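Local coordinates for aldehyde dehydrogenase (Burkholderia cenocepacia, PDB 4O6R), which probably oxidises aldehydes to carboxylic acids with NAD(P)+ as the electron acceptor and here holds adenosine monophosphate in its nucleotide pocket, at residues A[230-235]-A[253-258]; A[152-157]-A[177-182]; A[285-290]-A[390-395]; A[259-264]-A[292-297]. All coordinates share one frame; numbering follows the deposited sequence. Where two conformers were deposited one is given.

Contact 1 of 4, residues A[230-235]-A[253-258]; sequences AFTGST and QLELGG. With AMP (adenosine monophosphate), chain E.
Strands 230-232 and 253-255 run parallel, their axes 4.8 Å apart and their directions 8° apart, and hydrogen bonds from Phe231 N to Gln253 O (2.9 Å), Glu255 N to Phe231 O and Gly233 N to Glu255 O lace them together. With CG anti to the backbone N (chi1 171°), Phe231 points its ring between Leu256 and the nucleotide. Leu256, in one of two modelled conformers, brings CD2 to one ring edge, 3.8 Å from Phe231 CD2, and AMP O4' lies in plane at the opposite edge, 3.0 Å from Phe231 CE1. The strands are the two arms of a beta-alpha-beta unit in the Rossmann-type nucleotide-binding domain, with helix 235-245 as the crossover. Where the first strand gives way to that helix, Gly233 CA passes 3.2 Å from AMP O1P, and Ser234 N hydrogen-bonds to the same phosphate oxygen. Ser234 OG N-caps the helix through Thr237 N. Beside the turn, water 1 accepts from Thr235 N and donates to Leu256 O (3.1 Å).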
loop_
_atom_site.group_PDB
_atom_site.type_symbol
_atom_site.label_atom_id
_atom_site.label_comp_id
_atom_site.label_asym_id
_atom_site.label_seq_id
_atom_site.Cartn_x
_atom_site.Cartn_y
_atom_site.Cartn_z
ATOM N N ALA A 230 9.048 4.570 23.669
ATOM C CA ALA A 230 7.991 3.578 23.632
ATOM C C ALA A 230 7.876 2.942 25.007
ATOM O O ALA A 230 8.892 2.492 25.580
ATOM C CB ALA A 230 8.275 2.541 22.574
ATOM N N PHE A 231 6.658 2.938 25.552
ATOM C CA PHE A 231 6.433 2.488 26.901
ATOM C C PHE A 231 5.212 1.578 26.999
ATOM O O PHE A 231 4.135 1.846 26.412
ATOM C CB PHE A 231 6.260 3.697 27.846
ATOM C CG PHE A 231 5.813 3.308 29.233
ATOM C CD1 PHE A 231 6.723 2.901 30.169
ATOM C CD2 PHE A 231 4.464 3.326 29.576
ATOM C CE1 PHE A 231 6.317 2.521 31.444
ATOM C CE2 PHE A 231 4.036 2.944 30.836
ATOM C CZ PHE A 231 4.969 2.528 31.765
ATOM N N THR A 232 5.399 0.491 27.744
ATOM C CA THR A 232 4.336 -0.457 28.067
ATOM C C THR A 232 4.314 -0.552 29.562
ATOM O O THR A 232 5.372 -0.809 30.175
ATOM C CB THR A 232 4.657 -1.827 27.456
ATOM O OG1 THR A 232 4.653 -1.711 26.040
ATOM C CG2 THR A 232 3.687 -2.907 27.876
ATOM N N GLY A 233 3.144 -0.357 30.164
ATOM C CA GLY A 233 3.020 -0.348 31.621
ATOM C C GLY A 233 1.740 0.329 32.077
ATOM O O GLY A 233 0.753 0.320 31.340
ATOM N N SER A 234 1.746 0.914 33.279
ATOM C CA SER A 234 0.539 1.461 33.889
ATOM C C SER A 234 0.140 2.784 33.250
ATOM O O SER A 234 0.966 3.511 32.715
ATOM C CB SER A 234 0.719 1.674 35.400
ATOM O OG SER A 234 1.581 2.775 35.698
ATOM N N THR A 235 -1.140 3.115 33.381
ATOM C CA THR A 235 -1.654 4.409 32.939
ATOM C C THR A 235 -0.942 5.546 33.591
ATOM O O THR A 235 -0.539 6.507 32.911
ATOM C CB THR A 235 -3.151 4.544 33.269
ATOM O OG1 THR A 235 -3.787 3.294 33.022
ATOM C CG2 THR A 235 -3.817 5.614 32.381
ATOM N N GLN A 253 4.985 6.305 22.032
ATOM C CA GLN A 253 4.111 5.149 21.870
ATOM C C GLN A 253 3.765 4.591 23.270
ATOM O O GLN A 253 4.631 4.500 24.148
ATOM C CB GLN A 253 4.815 4.092 20.999
ATOM C CG GLN A 253 4.069 2.785 20.837
ATOM C CD GLN A 253 4.775 1.854 19.865
ATOM O OE1 GLN A 253 5.808 2.223 19.242
ATOM N NE2 GLN A 253 4.247 0.649 19.718
ATOM N N LEU A 254 2.501 4.216 23.467
ATOM C CA LEU A 254 2.032 3.817 24.809
ATOM C C LEU A 254 1.135 2.614 24.700
ATOM O O LEU A 254 0.172 2.636 23.938
ATOM C CB LEU A 254 1.219 4.940 25.451
ATOM C CG LEU A 254 1.874 6.310 25.626
ATOM C CD1 LEU A 254 0.855 7.384 26.018
ATOM C CD2 LEU A 254 3.000 6.244 26.639
ATOM N N GLU A 255 1.462 1.566 25.438
ATOM C CA GLU A 255 0.539 0.430 25.624
ATOM C C GLU A 255 0.315 0.291 27.087
ATOM O O GLU A 255 1.214 -0.097 27.832
ATOM C CB GLU A 255 1.052 -0.916 25.100
ATOM C CG GLU A 255 0.002 -2.042 25.240
ATOM C CD GLU A 255 0.162 -3.000 26.434
ATOM O OE1 GLU A 255 -0.159 -2.684 27.613
ATOM O OE2 GLU A 255 0.540 -4.159 26.188
ATOM N N LEU A 256 -0.906 0.602 27.543
ATOM C CA LEU A 256 -1.171 0.950 28.957
ATOM C C LEU A 256 -2.246 0.130 29.700
ATOM O O LEU A 256 -2.959 0.666 30.569
ATOM C CB LEU A 256 -1.568 2.426 29.063
ATOM C CG LEU A 256 -0.637 3.470 28.465
ATOM C CD1 LEU A 256 -1.242 4.838 28.730
ATOM C CD2 LEU A 256 0.748 3.364 29.073
ATOM N N GLY A 257 -2.325 -1.158 29.396
ATOM C CA GLY A 257 -3.204 -2.054 30.119
ATOM C C GLY A 257 -4.594 -2.182 29.522
ATOM O O GLY A 257 -4.985 -1.454 28.579
ATOM N N GLY A 258 -5.337 -3.124 30.099
ATOM C CA GLY A 258 -6.558 -3.626 29.529
ATOM C C GLY A 258 -7.430 -4.210 30.614
ATOM O O GLY A 258 -6.969 -4.532 31.724
HETATM P P AMP E . 5.030 0.430 35.512
HETATM O O1P AMP E . 3.956 0.669 34.506
HETATM O O2P AMP E . 5.369 1.705 36.315
HETATM O O3P AMP E . 4.806 -0.856 36.327
HETATM O "O5'" AMP E . 6.438 0.086 34.722
HETATM C "C5'" AMP E . 6.691 -0.644 33.490
HETATM C "C4'" AMP E . 8.150 -0.308 33.056
HETATM O "O4'" AMP E . 8.343 1.116 33.174
HETATM C "C3'" AMP E . 9.296 -0.916 33.877
HETATM O "O3'" AMP E . 10.463 -1.324 33.094
HETATM C "C2'" AMP E . 9.612 0.205 34.881
HETATM O "O2'" AMP E . 10.909 0.159 35.519
HETATM C "C1'" AMP E . 9.401 1.475 34.061
HETATM N N9 AMP E . 9.092 2.721 34.844
HETATM C C8 AMP E . 8.579 2.822 36.107
HETATM N N7 AMP E . 8.473 4.137 36.489
HETATM C C5 AMP E . 8.910 4.918 35.463
HETATM C C6 AMP E . 9.062 6.374 35.164
HETATM N N6 AMP E . 8.729 7.319 36.053
HETATM N N1 AMP E . 9.545 6.774 33.973
HETATM C C2 AMP E . 9.895 5.858 33.058
HETATM N N3 AMP E . 9.801 4.524 33.258
HETATM C C4 AMP E . 9.324 3.980 34.397
HETATM O O HOH W 1 -2.708 0.651 33.632
#

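Contact 2 of 4, residues A[152-157]-A[177-182]. With AMP (adenosine monophosphate), chain E.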
loop_
_atom_site.group_PDB
_atom_site.type_symbol
_atom_site.label_atom_id
_atom_site.label_comp_id
_atom_site.label_asym_id
_atom_site.label_seq_id
_atom_site.Cartn_x
_atom_site.Cartn_y
_atom_site.Cartn_z
ATOM N N GLN A 152 13.186 2.575 24.680
ATOM C CA GLN A 152 12.131 1.581 24.891
ATOM C C GLN A 152 12.139 1.109 26.326
ATOM O O GLN A 152 13.157 0.670 26.840
ATOM C CB GLN A 152 12.302 0.412 23.916
ATOM C CG GLN A 152 12.443 0.870 22.466
ATOM C CD GLN A 152 12.620 -0.263 21.473
ATOM O OE1 GLN A 152 13.399 -1.198 21.694
ATOM N NE2 GLN A 152 11.895 -0.196 20.368
ATOM N N ILE A 153 10.971 1.155 26.955
ATOM C CA ILE A 153 10.794 0.757 28.349
ATOM C C ILE A 153 9.764 -0.355 28.378
ATOM O O ILE A 153 8.654 -0.174 27.898
ATOM C CB ILE A 153 10.353 1.954 29.222
ATOM C CG1 ILE A 153 11.452 3.010 29.255
ATOM C CG2 ILE A 153 10.052 1.500 30.647
ATOM C CD1 ILE A 153 11.042 4.359 29.769
ATOM N N VAL A 154 10.144 -1.457 29.034
ATOM C CA VAL A 154 9.508 -2.782 28.924
ATOM C C VAL A 154 9.187 -3.350 30.326
ATOM O O VAL A 154 10.067 -3.324 31.183
ATOM C CB VAL A 154 10.544 -3.735 28.257
ATOM C CG1 VAL A 154 9.989 -5.120 28.069
ATOM C CG2 VAL A 154 11.045 -3.171 26.932
ATOM N N PRO A 155 7.951 -3.876 30.576
ATOM C CA PRO A 155 7.694 -4.444 31.866
ATOM C C PRO A 155 8.142 -5.914 31.991
ATOM O O PRO A 155 8.809 -6.448 31.094
ATOM C CB PRO A 155 6.182 -4.307 31.991
ATOM C CG PRO A 155 5.684 -4.459 30.625
ATOM C CD PRO A 155 6.760 -3.956 29.710
ATOM N N TRP A 156 7.731 -6.552 33.087
ATOM C CA TRP A 156 8.289 -7.831 33.504
ATOM C C TRP A 156 7.457 -9.048 33.126
ATOM O O TRP A 156 7.843 -10.156 33.493
ATOM C CB TRP A 156 8.488 -7.818 35.020
ATOM C CG TRP A 156 7.320 -7.228 35.770
ATOM C CD1 TRP A 156 7.224 -5.962 36.253
ATOM C CD2 TRP A 156 6.074 -7.877 36.074
ATOM N NE1 TRP A 156 6.004 -5.786 36.863
ATOM C CE2 TRP A 156 5.276 -6.944 36.755
ATOM C CE3 TRP A 156 5.558 -9.161 35.835
ATOM C CZ2 TRP A 156 3.994 -7.266 37.256
ATOM C CZ3 TRP A 156 4.277 -9.483 36.320
ATOM C CH2 TRP A 156 3.517 -8.535 37.028
ATOM N N ASN A 157 6.332 -8.877 32.410
ATOM C CA ASN A 157 5.437 -10.026 32.214
ATOM C C ASN A 157 5.798 -10.954 31.039
ATOM O O ASN A 157 5.610 -12.168 31.146
ATOM C CB ASN A 157 3.974 -9.605 32.168
ATOM C CG ASN A 157 3.682 -8.613 31.091
ATOM O OD1 ASN A 157 4.389 -7.631 30.945
ATOM N ND2 ASN A 157 2.620 -8.838 30.351
ATOM N N VAL A 177 18.980 1.768 19.301
ATOM C CA VAL A 177 18.092 1.430 20.404
ATOM C C VAL A 177 18.746 1.526 21.769
ATOM O O VAL A 177 19.848 1.058 21.956
ATOM C CB VAL A 177 17.488 0.010 20.235
ATOM C CG1 VAL A 177 16.807 -0.478 21.511
ATOM C CG2 VAL A 177 16.502 0.026 19.084
ATOM N N VAL A 178 18.043 2.159 22.700
ATOM C CA VAL A 178 18.371 2.072 24.116
ATOM C C VAL A 178 17.124 1.491 24.773
ATOM O O VAL A 178 16.059 2.116 24.750
ATOM C CB VAL A 178 18.703 3.436 24.721
ATOM C CG1 VAL A 178 19.001 3.295 26.194
ATOM C CG2 VAL A 178 19.888 4.062 23.960
ATOM N N LEU A 179 17.277 0.287 25.315
ATOM C CA LEU A 179 16.178 -0.425 25.886
ATOM C C LEU A 179 16.377 -0.569 27.409
ATOM O O LEU A 179 17.423 -1.029 27.876
ATOM C CB LEU A 179 15.981 -1.772 25.192
ATOM C CG LEU A 179 14.707 -2.563 25.570
ATOM C CD1 LEU A 179 14.134 -3.332 24.379
ATOM C CD2 LEU A 179 14.998 -3.541 26.660
ATOM N N LYS A 180 15.353 -0.197 28.159
ATOM C CA LYS A 180 15.333 -0.376 29.614
ATOM C C LYS A 180 14.358 -1.497 29.981
ATOM O O LYS A 180 13.140 -1.268 30.074
ATOM C CB LYS A 180 14.963 0.916 30.367
ATOM C CG LYS A 180 15.218 0.744 31.899
ATOM C CD LYS A 180 14.201 1.377 32.825
ATOM C CE LYS A 180 13.055 0.484 33.224
ATOM N NZ LYS A 180 13.391 -0.649 34.120
ATOM N N PRO A 181 14.874 -2.721 30.167
ATOM C CA PRO A 181 13.968 -3.813 30.537
ATOM C C PRO A 181 13.640 -3.714 32.009
ATOM O O PRO A 181 14.288 -2.936 32.749
ATOM C CB PRO A 181 14.801 -5.064 30.242
ATOM C CG PRO A 181 16.194 -4.636 30.571
ATOM C CD PRO A 181 16.281 -3.176 30.146
ATOM N N SER A 182 12.672 -4.491 32.455
ATOM C CA SER A 182 12.331 -4.482 33.861
ATOM C C SER A 182 13.476 -4.996 34.681
ATOM O O SER A 182 14.073 -6.047 34.367
ATOM C CB SER A 182 11.138 -5.391 34.147
ATOM O OG SER A 182 10.904 -5.375 35.526
HETATM P P AMP E . 5.030 0.430 35.512
HETATM O O1P AMP E . 3.956 0.669 34.506
HETATM O O2P AMP E . 5.369 1.705 36.315
HETATM O O3P AMP E . 4.806 -0.856 36.327
HETATM O "O5'" AMP E . 6.438 0.086 34.722
HETATM C "C5'" AMP E . 6.691 -0.644 33.490
HETATM C "C4'" AMP E . 8.150 -0.308 33.056
HETATM O "O4'" AMP E . 8.343 1.116 33.174
HETATM C "C3'" AMP E . 9.296 -0.916 33.877
HETATM O "O3'" AMP E . 10.463 -1.324 33.094
HETATM C "C2'" AMP E . 9.612 0.205 34.881
HETATM O "O2'" AMP E . 10.909 0.159 35.519
HETATM C "C1'" AMP E . 9.401 1.475 34.061
HETATM N N9 AMP E . 9.092 2.721 34.844
HETATM C C8 AMP E . 8.579 2.822 36.107
HETATM N N7 AMP E . 8.473 4.137 36.489
HETATM C C5 AMP E . 8.910 4.918 35.463
HETATM C C6 AMP E . 9.062 6.374 35.164
HETATM N N6 AMP E . 8.729 7.319 36.053
HETATM N N1 AMP E . 9.545 6.774 33.973
HETATM C C2 AMP E . 9.895 5.858 33.058
HETATM N N3 AMP E . 9.801 4.524 33.258
HETATM C C4 AMP E . 9.324 3.980 34.397
HETATM O O HOH W 2 11.639 -6.498 30.663
#
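Lys180 and Val154 meet through one hydroxyl of the bound nucleotide: AMP O3' donates to Val154 O (2.8 Å) and receives a weak bond from Lys180 NZ. The ammonium's three protons must be shared among this oxygen, AMP O2' (3.0 Å from Lys180 NZ), Pro181 O, which it approaches from above the carbonyl plane, Gly211 O and the Glu183 carboxylate, its salt-bridge partner. Bends at chi2, chi3 (91°) and chi4 curl the lysine chain back over the end of its strand into the midst of these acceptors. Behind the pocket lies a parallel strand pair of the Rossmann-type sheet, joined through helix 159-172; its shortest rung, Lys180 N to Gln152 O, is 2.7 Å and nearly straight. Where the strands end, Val154 O and Ser182 N come close at a poor angle, and water 2 instead links Ser182 N to Pro155 O. Ile153 lays its branches against the nucleotide, CD1 3.7 Å from AMP N3. Away from the ligand, in one of two modelled conformers, Val154 CG2 packs on Leu179 CG (4.0 Å). Gln152 OE1 is wedged between Val177 CG1 and Leu179 CD1 with no polar partner in the model, although Gln152 NE2 is held by Lys166 O and Tyr476 OH. A lysine fixed by a carboxylate and carbonyls fits a site that reads the ribose through both its hydroxyls, and its acidic partner would probably help keep it charged.

Contact 3 of 4, residues A[285-290]-A[390-395]; sequences QGQACI and EVFGPF
The Phe392 ring lies against the backbone of Gln287, whose CA stands over the centre of one face, 3.9 Å from the ring centroid and 13° off the normal, in a CH-pi contact. Cys289 CA sits in plane at the ring's edge, the sulfur approaches obliquely in one of two conformers, and the Trp156 ring also meets it, nearly perpendicular. Both segments are loops of the aldehyde dehydrogenase fold: 285-290 probably lies in the family's cysteine active-site signature, with Cys289 as its cysteine, and 390-395 leads into strand 395-401. No direct hydrogen bond crosses between them. CG anti to the backbone N (chi1 -152°) swings the phenyl group of Phe392 against the backbone of Gln287 and Ala288, with CE1 3.5 Å from Ala288 N. Gln287 rests its CG on Phe392 O (3.5 Å), which accepts from His336 NE2, while Gln287 OE1 is fixed by Thr332 N. At one end, water 3 donates to Ala288 O (2.7 Å) and Glu390 OE2 (3.0 Å), tying the carboxylate to the cysteine loop. At the other, the segments meet backbone to backbone: Gly286 CA directs a CA-H...O contact at Gly393 O (3.4 Å). Inverse gamma turns centred on Gln287 and Pro394 bend the two loops tightly. Pro394 N has no hydrogen to offer Gln285 O, and the proline ring leans on that oxygen through CD, 3.1 Å away.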
loop_
_atom_site.group_PDB
_atom_site.type_symbol
_atom_site.label_atom_id
_atom_site.label_comp_id
_atom_site.label_asym_id
_atom_site.label_seq_id
_atom_site.Cartn_x
_atom_site.Cartn_y
_atom_site.Cartn_z
ATOM N N GLN A 285 -0.147 -16.767 34.205
ATOM C CA GLN A 285 -0.631 -16.401 35.514
ATOM C C GLN A 285 -1.511 -15.135 35.458
ATOM O O GLN A 285 -1.576 -14.350 36.403
ATOM C CB GLN A 285 0.555 -16.214 36.460
ATOM C CG GLN A 285 1.401 -17.461 36.736
ATOM C CD GLN A 285 2.136 -18.051 35.541
ATOM O OE1 GLN A 285 1.836 -19.176 35.113
ATOM N NE2 GLN A 285 3.092 -17.293 34.975
ATOM N N GLY A 286 -2.181 -14.927 34.339
ATOM C CA GLY A 286 -2.949 -13.698 34.150
ATOM C C GLY A 286 -2.172 -12.407 33.995
ATOM O O GLY A 286 -2.777 -11.315 33.937
ATOM N N GLN A 287 -0.852 -12.510 33.851
ATOM C CA GLN A 287 0.011 -11.349 33.778
ATOM C C GLN A 287 0.208 -10.988 32.303
ATOM O O GLN A 287 1.265 -11.215 31.692
ATOM C CB GLN A 287 1.345 -11.637 34.475
ATOM C CG GLN A 287 1.198 -12.011 35.938
ATOM C CD GLN A 287 2.470 -12.634 36.532
ATOM O OE1 GLN A 287 2.923 -12.249 37.607
ATOM N NE2 GLN A 287 3.043 -13.584 35.824
ATOM N N ALA A 288 -0.885 -10.490 31.728
ATOM C CA ALA A 288 -0.961 -10.185 30.327
ATOM C C ALA A 288 -1.925 -9.028 30.200
ATOM O O ALA A 288 -3.038 -9.091 30.688
ATOM C CB ALA A 288 -1.461 -11.393 29.527
ATOM N N CYS A 289 -1.506 -7.963 29.540
ATOM C CA CYS A 289 -2.373 -6.811 29.434
ATOM C C CYS A 289 -3.603 -7.127 28.568
ATOM O O CYS A 289 -4.604 -6.425 28.666
ATOM C CB CYS A 289 -1.599 -5.595 28.922
ATOM S SG CYS A 289 -0.156 -5.147 29.936
ATOM N N ILE A 290 -3.539 -8.189 27.752
ATOM C CA ILE A 290 -4.715 -8.655 26.993
ATOM C C ILE A 290 -5.475 -9.822 27.596
ATOM O O ILE A 290 -6.305 -10.449 26.910
ATOM C CB ILE A 290 -4.333 -9.053 25.546
ATOM C CG1 ILE A 290 -3.147 -10.027 25.525
ATOM C CG2 ILE A 290 -4.061 -7.778 24.767
ATOM C CD1 ILE A 290 -2.922 -10.697 24.160
ATOM N N GLU A 390 -7.567 -3.145 36.778
ATOM C CA GLU A 390 -6.683 -4.206 36.298
ATOM C C GLU A 390 -6.090 -4.925 37.514
ATOM O O GLU A 390 -5.471 -4.292 38.380
ATOM C CB GLU A 390 -5.564 -3.650 35.355
ATOM C CG GLU A 390 -4.885 -4.735 34.492
ATOM C CD GLU A 390 -4.032 -4.221 33.306
ATOM O OE1 GLU A 390 -3.693 -2.998 33.288
ATOM O OE2 GLU A 390 -3.683 -5.058 32.388
ATOM N N VAL A 391 -6.347 -6.223 37.628
ATOM C CA VAL A 391 -5.780 -7.039 38.720
ATOM C C VAL A 391 -4.458 -7.685 38.248
ATOM O O VAL A 391 -3.493 -7.799 38.981
ATOM C CB VAL A 391 -6.813 -8.082 39.195
ATOM C CG1 VAL A 391 -6.252 -8.973 40.297
ATOM C CG2 VAL A 391 -8.060 -7.381 39.689
ATOM N N PHE A 392 -4.410 -8.097 36.988
ATOM C CA PHE A 392 -3.145 -8.545 36.345
ATOM C C PHE A 392 -2.645 -9.839 36.981
ATOM O O PHE A 392 -1.450 -10.075 37.020
ATOM C CB PHE A 392 -2.052 -7.452 36.415
ATOM C CG PHE A 392 -1.051 -7.500 35.285
ATOM C CD1 PHE A 392 -1.436 -7.207 33.997
ATOM C CD2 PHE A 392 0.282 -7.801 35.521
ATOM C CE1 PHE A 392 -0.521 -7.215 32.953
ATOM C CE2 PHE A 392 1.215 -7.820 34.480
ATOM C CZ PHE A 392 0.812 -7.530 33.197
ATOM N N GLY A 393 -3.563 -10.663 37.475
ATOM C CA GLY A 393 -3.213 -11.960 38.094
ATOM C C GLY A 393 -4.166 -12.995 37.534
ATOM O O GLY A 393 -5.000 -12.660 36.651
ATOM N N PRO A 394 -4.083 -14.240 38.040
ATOM C CA PRO A 394 -4.883 -15.327 37.484
ATOM C C PRO A 394 -6.269 -15.225 38.092
ATOM O O PRO A 394 -6.653 -16.038 38.924
ATOM C CB PRO A 394 -4.152 -16.581 37.967
ATOM C CG PRO A 394 -3.543 -16.169 39.276
ATOM C CD PRO A 394 -3.152 -14.714 39.077
ATOM N N PHE A 395 -6.986 -14.181 37.690
ATOM C CA PHE A 395 -8.139 -13.694 38.422
ATOM C C PHE A 395 -9.159 -13.231 37.405
ATOM O O PHE A 395 -8.912 -12.300 36.691
ATOM C CB PHE A 395 -7.683 -12.520 39.316
ATOM C CG PHE A 395 -8.742 -11.939 40.201
ATOM C CD1 PHE A 395 -9.856 -11.289 39.667
ATOM C CD2 PHE A 395 -8.598 -11.960 41.581
ATOM C CE1 PHE A 395 -10.815 -10.740 40.499
ATOM C CE2 PHE A 395 -9.543 -11.383 42.412
ATOM C CZ PHE A 395 -10.661 -10.774 41.883
HETATM O O HOH W 3 -4.660 -7.883 32.528
#

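Contact 4 of 4, residues A[259-264]-A[292-297]; sequences KGANIV and GSRLVL
Lys259 O is clasped side-on by Arg294, which gives both NE (2.8 Å) and NH2 (2.9 Å) to this one oxygen, almost within the guanidinium plane. The contact pairs strands 261-264 and 294-297 of a beta-alpha-beta unit in the second, seven-stranded sheet of the fold, parallel at 21° and joined through helix 270-282. A bend at chi3 (-69°) folds the arginine back over the strand entrance, where Ala261 CB covers one face of the group, 3.7 Å from NH2; Ile410 O and Ala411 O take further N-H groups. Along the strands the packing is close. Asn262 N binds Arg294 O at 2.7 Å, and on alternate faces Ile263 lies beside Val296 while Val264 CB presses against Leu297 CD2 (3.7 Å). Beside the arginine clasp, the side chains of Lys259 and Ser293 meet less closely and a water intervenes. Lys259 CD lies 3.6 Å from Ser293 OG, and its NZ is held by Glu389 O, Val386 O and water 4, which is also in reach of Ser293 O. A second water-bridged joint lies by Asn262, whose OD1 accepts from Trp423 NE1: ND2 donates to water 5, which donates in turn to Gly292 O (2.9 Å).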
loop_
_atom_site.group_PDB
_atom_site.type_symbol
_atom_site.label_atom_id
_atom_site.label_comp_id
_atom_site.label_asym_id
_atom_site.label_seq_id
_atom_site.Cartn_x
_atom_site.Cartn_y
_atom_site.Cartn_z
ATOM N N LYS A 259 -8.696 -4.337 30.317
ATOM C CA LYS A 259 -9.588 -5.093 31.167
ATOM C C LYS A 259 -10.490 -5.853 30.189
ATOM O O LYS A 259 -11.684 -5.562 30.043
ATOM C CB LYS A 259 -10.381 -4.175 32.090
ATOM C CG LYS A 259 -11.175 -4.902 33.175
ATOM C CD LYS A 259 -10.293 -5.358 34.329
ATOM C CE LYS A 259 -11.080 -6.260 35.295
ATOM N NZ LYS A 259 -10.258 -6.806 36.407
ATOM N N GLY A 260 -9.864 -6.817 29.519
ATOM C CA GLY A 260 -10.459 -7.481 28.369
ATOM C C GLY A 260 -11.756 -8.233 28.648
ATOM O O GLY A 260 -11.796 -9.087 29.552
ATOM N N ALA A 261 -12.822 -7.902 27.909
ATOM C CA ALA A 261 -14.025 -8.718 27.950
ATOM C C ALA A 261 -13.844 -9.961 27.090
ATOM O O ALA A 261 -13.258 -9.908 25.985
ATOM C CB ALA A 261 -15.225 -7.934 27.458
ATOM N N ASN A 262 -14.358 -11.068 27.591
ATOM C CA ASN A 262 -14.390 -12.349 26.869
ATOM C C ASN A 262 -15.832 -12.814 26.932
ATOM O O ASN A 262 -16.266 -13.284 27.975
ATOM C CB ASN A 262 -13.435 -13.313 27.555
ATOM C CG ASN A 262 -13.339 -14.652 26.848
ATOM O OD1 ASN A 262 -13.780 -14.799 25.712
ATOM N ND2 ASN A 262 -12.741 -15.633 27.524
ATOM N N ILE A 263 -16.600 -12.568 25.863
ATOM C CA ILE A 263 -18.046 -12.668 25.885
ATOM C C ILE A 263 -18.468 -14.014 25.294
ATOM O O ILE A 263 -18.051 -14.371 24.197
ATOM C CB ILE A 263 -18.700 -11.536 25.046
ATOM C CG1 ILE A 263 -18.172 -10.162 25.448
ATOM C CG2 ILE A 263 -20.215 -11.572 25.167
ATOM C CD1 ILE A 263 -18.495 -9.044 24.467
ATOM N N VAL A 264 -19.291 -14.757 26.022
ATOM C CA VAL A 264 -19.771 -16.037 25.561
ATOM C C VAL A 264 -21.278 -15.959 25.345
ATOM O O VAL A 264 -22.080 -15.829 26.288
ATOM C CB VAL A 264 -19.398 -17.158 26.550
ATOM C CG1 VAL A 264 -19.848 -18.523 26.058
ATOM C CG2 VAL A 264 -17.899 -17.130 26.800
ATOM N N GLY A 292 -8.098 -12.163 29.272
ATOM C CA GLY A 292 -9.550 -12.171 29.316
ATOM C C GLY A 292 -10.037 -12.081 30.757
ATOM O O GLY A 292 -10.560 -13.067 31.302
ATOM N N SER A 293 -9.904 -10.896 31.356
ATOM C CA SER A 293 -10.167 -10.752 32.803
ATOM C C SER A 293 -11.630 -10.519 33.183
ATOM O O SER A 293 -11.961 -10.521 34.391
ATOM C CB SER A 293 -9.310 -9.632 33.405
ATOM O OG SER A 293 -9.442 -8.411 32.662
ATOM N N ARG A 294 -12.474 -10.286 32.196
ATOM C CA ARG A 294 -13.899 -10.222 32.406
ATOM C C ARG A 294 -14.571 -11.251 31.554
ATOM O O ARG A 294 -14.566 -11.144 30.327
ATOM C CB ARG A 294 -14.468 -8.833 32.064
ATOM C CG ARG A 294 -13.922 -7.747 32.974
ATOM C CD ARG A 294 -14.565 -6.381 32.689
ATOM N NE ARG A 294 -14.150 -5.869 31.385
ATOM C CZ ARG A 294 -14.950 -5.229 30.517
ATOM N NH1 ARG A 294 -16.219 -4.929 30.819
ATOM N NH2 ARG A 294 -14.458 -4.869 29.334
ATOM N N LEU A 295 -15.190 -12.240 32.201
ATOM C CA LEU A 295 -15.879 -13.284 31.492
ATOM C C LEU A 295 -17.330 -12.908 31.528
ATOM O O LEU A 295 -17.915 -12.774 32.606
ATOM C CB LEU A 295 -15.583 -14.618 32.155
ATOM C CG LEU A 295 -16.195 -15.848 31.545
ATOM C CD1 LEU A 295 -15.587 -16.105 30.189
ATOM C CD2 LEU A 295 -16.005 -17.020 32.483
ATOM N N VAL A 296 -17.885 -12.632 30.357
ATOM C CA VAL A 296 -19.183 -12.022 30.220
ATOM C C VAL A 296 -20.088 -13.085 29.590
ATOM O O VAL A 296 -19.975 -13.370 28.391
ATOM C CB VAL A 296 -19.128 -10.755 29.337
ATOM C CG1 VAL A 296 -20.519 -10.145 29.219
ATOM C CG2 VAL A 296 -18.147 -9.735 29.897
ATOM N N LEU A 297 -20.963 -13.693 30.394
ATOM C CA LEU A 297 -21.650 -14.926 29.996
ATOM C C LEU A 297 -23.140 -14.715 29.808
ATOM O O LEU A 297 -23.792 -14.105 30.653
ATOM C CB LEU A 297 -21.488 -15.987 31.083
ATOM C CG LEU A 297 -20.055 -16.379 31.415
ATOM C CD1 LEU A 297 -20.074 -17.340 32.583
ATOM C CD2 LEU A 297 -19.370 -17.035 30.216
HETATM O O HOH W 4 -10.842 -9.615 36.784
HETATM O O HOH W 5 -11.469 -15.553 30.178
#

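Contacts 1 and 2, centred 12 Å apart, are neighbouring parts of one sheet, joined by a probable hydrogen bond from Ile153 N to Ala230 O (2.8 Å). Contact 1 binds the AMP phosphate and packs on the ribose O4'; contact 2 binds the ribose hydroxyls and packs on the adenine. Contact 3 lies 14 Å from contact 1, centre to centre; Glu390 packs on Gly257, and Asn157 ND2 probably bonds to Gln287 O (3.0 Å), placing the Cys289 side chain about 10 Å from that of Val154 in the nucleotide pocket. Contact 4 follows contact 1 in sequence but belongs to the other sheet; its centre is 12 Å from that of contact 3, with Lys259 packed against Glu390 and Val391.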